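Local coordinates for ESX-1 secretion system protein EccA1 (Mycobacterium tuberculosis, PDB 4F3V) that probably helps to power export of virulence factors by the ESX-1 type VII secretion system as a cytosolic ATPase, represented here by its N-terminal tetratricopeptide-repeat domain, at residues A[231-234]-A[235-239]. Numbering follows the deposited sequence.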
ATOM      1  N   LEU A 231     -19.002  14.958   2.893  1.00 24.29           N
ATOM      2  CA  LEU A 231     -19.605  13.696   2.444  1.00 24.76           C
ATOM      3  C   LEU A 231     -20.338  13.864   1.110  1.00 25.60           C
ATOM      4  O   LEU A 231     -20.274  12.980   0.247  1.00 25.16           O
ATOM      5  CB  LEU A 231     -20.525  13.110   3.526  1.00 26.12           C
ATOM      6  CG  LEU A 231     -19.803  12.651   4.808  1.00 25.64           C
ATOM      7  CD1 LEU A 231     -20.743  12.364   5.972  1.00 26.83           C
ATOM      8  CD2 LEU A 231     -18.962  11.415   4.524  1.00 24.60           C
ATOM      9  N   GLU A 232     -20.989  15.015   0.902  1.00 25.93           N
ATOM     10  CA  GLU A 232     -21.578  15.312  -0.417  1.00 26.83           C
ATOM     11  C   GLU A 232     -20.511  15.388  -1.500  1.00 25.64           C
ATOM     12  O   GLU A 232     -20.700  14.890  -2.618  1.00 26.72           O
ATOM     13  CB  GLU A 232     -22.408  16.621  -0.388  1.00 27.68           C
ATOM     14  CG  GLU A 232     -23.657  16.525   0.469  1.00 29.03           C
ATOM     15  CD  GLU A 232     -24.459  17.819   0.621  1.00 30.42           C
ATOM     16  OE1 GLU A 232     -23.945  18.919   0.339  1.00 30.16           O
ATOM     17  OE2 GLU A 232     -25.633  17.717   1.049  1.00 30.90           O
ATOM     18  N   TRP A 233     -19.380  15.999  -1.172  1.00 24.39           N
ATOM     19  CA  TRP A 233     -18.265  16.048  -2.109  1.00 23.65           C
ATOM     20  C   TRP A 233     -17.794  14.642  -2.437  1.00 24.10           C
ATOM     21  O   TRP A 233     -17.565  14.300  -3.610  1.00 23.17           O
ATOM     22  CB  TRP A 233     -17.138  16.891  -1.546  1.00 22.44           C
ATOM     23  CG  TRP A 233     -15.961  16.909  -2.445  1.00 22.10           C
ATOM     24  CD1 TRP A 233     -15.745  17.749  -3.516  1.00 22.81           C
ATOM     25  CD2 TRP A 233     -14.815  16.002  -2.428  1.00 21.50           C
ATOM     26  NE1 TRP A 233     -14.564  17.455  -4.127  1.00 22.44           N
ATOM     27  CE2 TRP A 233     -13.965  16.410  -3.525  1.00 21.73           C
ATOM     28  CE3 TRP A 233     -14.404  14.954  -1.606  1.00 20.81           C
ATOM     29  CZ2 TRP A 233     -12.775  15.774  -3.803  1.00 21.41           C
ATOM     30  CZ3 TRP A 233     -13.198  14.315  -1.898  1.00 20.31           C
ATOM     31  CH2 TRP A 233     -12.414  14.711  -2.968  1.00 20.93           C
ATOM     32  N   LEU A 234     -17.665  13.803  -1.408  1.00 24.76           N
ATOM     33  CA  LEU A 234     -17.235  12.402  -1.600  1.00 26.38           C
ATOM     34  C   LEU A 234     -18.215  11.602  -2.438  1.00 28.60           C
ATOM     35  O   LEU A 234     -17.793  10.872  -3.328  1.00 29.89           O
ATOM     36  CB  LEU A 234     -17.042  11.675  -0.275  1.00 25.86           C
ATOM     37  CG  LEU A 234     -15.652  11.611   0.331  1.00 26.52           C
ATOM     38  CD1 LEU A 234     -15.765  10.847   1.666  1.00 25.78           C
ATOM     39  CD2 LEU A 234     -14.606  10.938  -0.601  1.00 24.56           C
ATOM     40  N   GLN A 235     -19.515  11.735  -2.171  1.00 30.67           N
ATOM     41  CA  GLN A 235     -20.504  10.971  -2.923  1.00 33.89           C
ATOM     42  C   GLN A 235     -20.506  11.412  -4.386  1.00 34.15           C
ATOM     43  O   GLN A 235     -20.765  10.598  -5.277  1.00 36.10           O
ATOM     44  CB  GLN A 235     -21.916  11.074  -2.296  1.00 37.53           C
ATOM     45  CG  GLN A 235     -22.968  10.054  -2.790  1.00 40.59           C
ATOM     46  CD  GLN A 235     -22.553   8.560  -2.728  1.00 43.18           C
ATOM     47  OE1 GLN A 235     -21.597   8.146  -2.028  1.00 42.59           O
ATOM     48  NE2 GLN A 235     -23.293   7.734  -3.480  1.00 45.68           N
ATOM     49  N   THR A 236     -20.175  12.678  -4.646  1.00 32.76           N
ATOM     50  CA  THR A 236     -20.076  13.152  -6.028  1.00 32.75           C
ATOM     51  C   THR A 236     -18.833  12.649  -6.729  1.00 30.93           C
ATOM     52  O   THR A 236     -18.908  12.246  -7.873  1.00 32.37           O
ATOM     53  CB  THR A 236     -20.093  14.680  -6.120  1.00 32.76           C
ATOM     54  OG1 THR A 236     -21.315  15.155  -5.575  1.00 35.46           O
ATOM     55  CG2 THR A 236     -19.965  15.124  -7.548  1.00 34.27           C
ATOM     56  N   THR A 237     -17.702  12.646  -6.033  1.00 29.14           N
ATOM     57  CA  THR A 237     -16.416  12.395  -6.643  1.00 28.52           C
ATOM     58  C   THR A 237     -15.905  10.954  -6.465  1.00 28.97           C
ATOM     59  O   THR A 237     -15.170  10.469  -7.301  1.00 28.80           O
ATOM     60  CB  THR A 237     -15.335  13.362  -6.089  1.00 27.46           C
ATOM     61  OG1 THR A 237     -15.194  13.184  -4.668  1.00 25.88           O
ATOM     62  CG2 THR A 237     -15.689  14.834  -6.413  1.00 26.29           C
ATOM     63  N   HIS A 238     -16.265  10.307  -5.361  1.00 28.94           N
ATOM     64  CA  HIS A 238     -15.784   8.959  -5.041  1.00 29.65           C
ATOM     65  C   HIS A 238     -16.881   8.207  -4.336  1.00 30.93           C
ATOM     66  O   HIS A 238     -16.754   7.864  -3.157  1.00 30.45           O
ATOM     67  CB  HIS A 238     -14.531   9.042  -4.169  1.00 28.47           C
ATOM     68  CG  HIS A 238     -13.373   9.798  -4.815  1.00 27.98           C
ATOM     69  ND1 HIS A 238     -12.590   9.256  -5.763  1.00 29.33           N
ATOM     70  CD2 HIS A 238     -12.892  11.102  -4.607  1.00 26.94           C
ATOM     71  CE1 HIS A 238     -11.652  10.153  -6.145  1.00 28.73           C
ATOM     72  NE2 HIS A 238     -11.840  11.282  -5.434  1.00 27.42           N
ATOM     73  N   PRO A 239     -17.995   7.949  -5.043  1.00 33.20           N
ATOM     74  CA  PRO A 239     -19.165   7.358  -4.405  1.00 35.72           C
ATOM     75  C   PRO A 239     -18.920   5.968  -3.830  1.00 37.65           C
ATOM     76  O   PRO A 239     -18.188   5.164  -4.416  1.00 37.76           O
ATOM     77  CB  PRO A 239     -20.206   7.310  -5.528  1.00 37.42           C
ATOM     78  CG  PRO A 239     -19.422   7.341  -6.785  1.00 37.43           C
ATOM     79  CD  PRO A 239     -18.199   8.158  -6.484  1.00 35.18           C
TER
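With chi1 at 177°, Trp233 swings its indole toward the C-terminal end of its helix, over Thr237 one turn on. In Thr237, chi1 of 60° puts OG1 between the backbone N and the carbonyl carbon and CG2 anti to that carbon. Both branches lie against the broad apolar indole: Thr237 OG1 is over one face, offset toward the rim, and Thr237 CG2 makes a CH-pi contact 3.9 Å from the centroid of the Trp233 five-membered ring. Thr237 OG1 also donates to Trp233 O (2.8 Å) from above the carbonyl plane, and Thr237 N supplies the ordinary helical bond to that oxygen. Thr236 likewise gives two bonds to one carbonyl oxygen, from a different rotamer: its OG1 and N reach Glu232 O from opposite faces of the carbonyl plane. Threonine's short beta-branched side chain holds its hydroxyl near enough to the main chain to bond the carbonyl one turn back, leaving the methyl of Thr237 for the indole. His238 N still bonds Leu234 O at 2.6 Å, although His238 itself has left helical geometry; Pro239, which lacks an N-H, cannot continue the pattern. Trp233 CH2 lies at the imidazole edge, in its plane, 4.0 Å from His238 CD2; the His238 ring and the Trp233 six-membered ring are set obliquely, planes at 60°. Gln235, bent at chi2, offers its OE1 to Glu240 N, just past Pro239. Apolar Leu231 and Leu234 suit the buried side of helix 224-237, where they pack against helices 207-221 and 241-248.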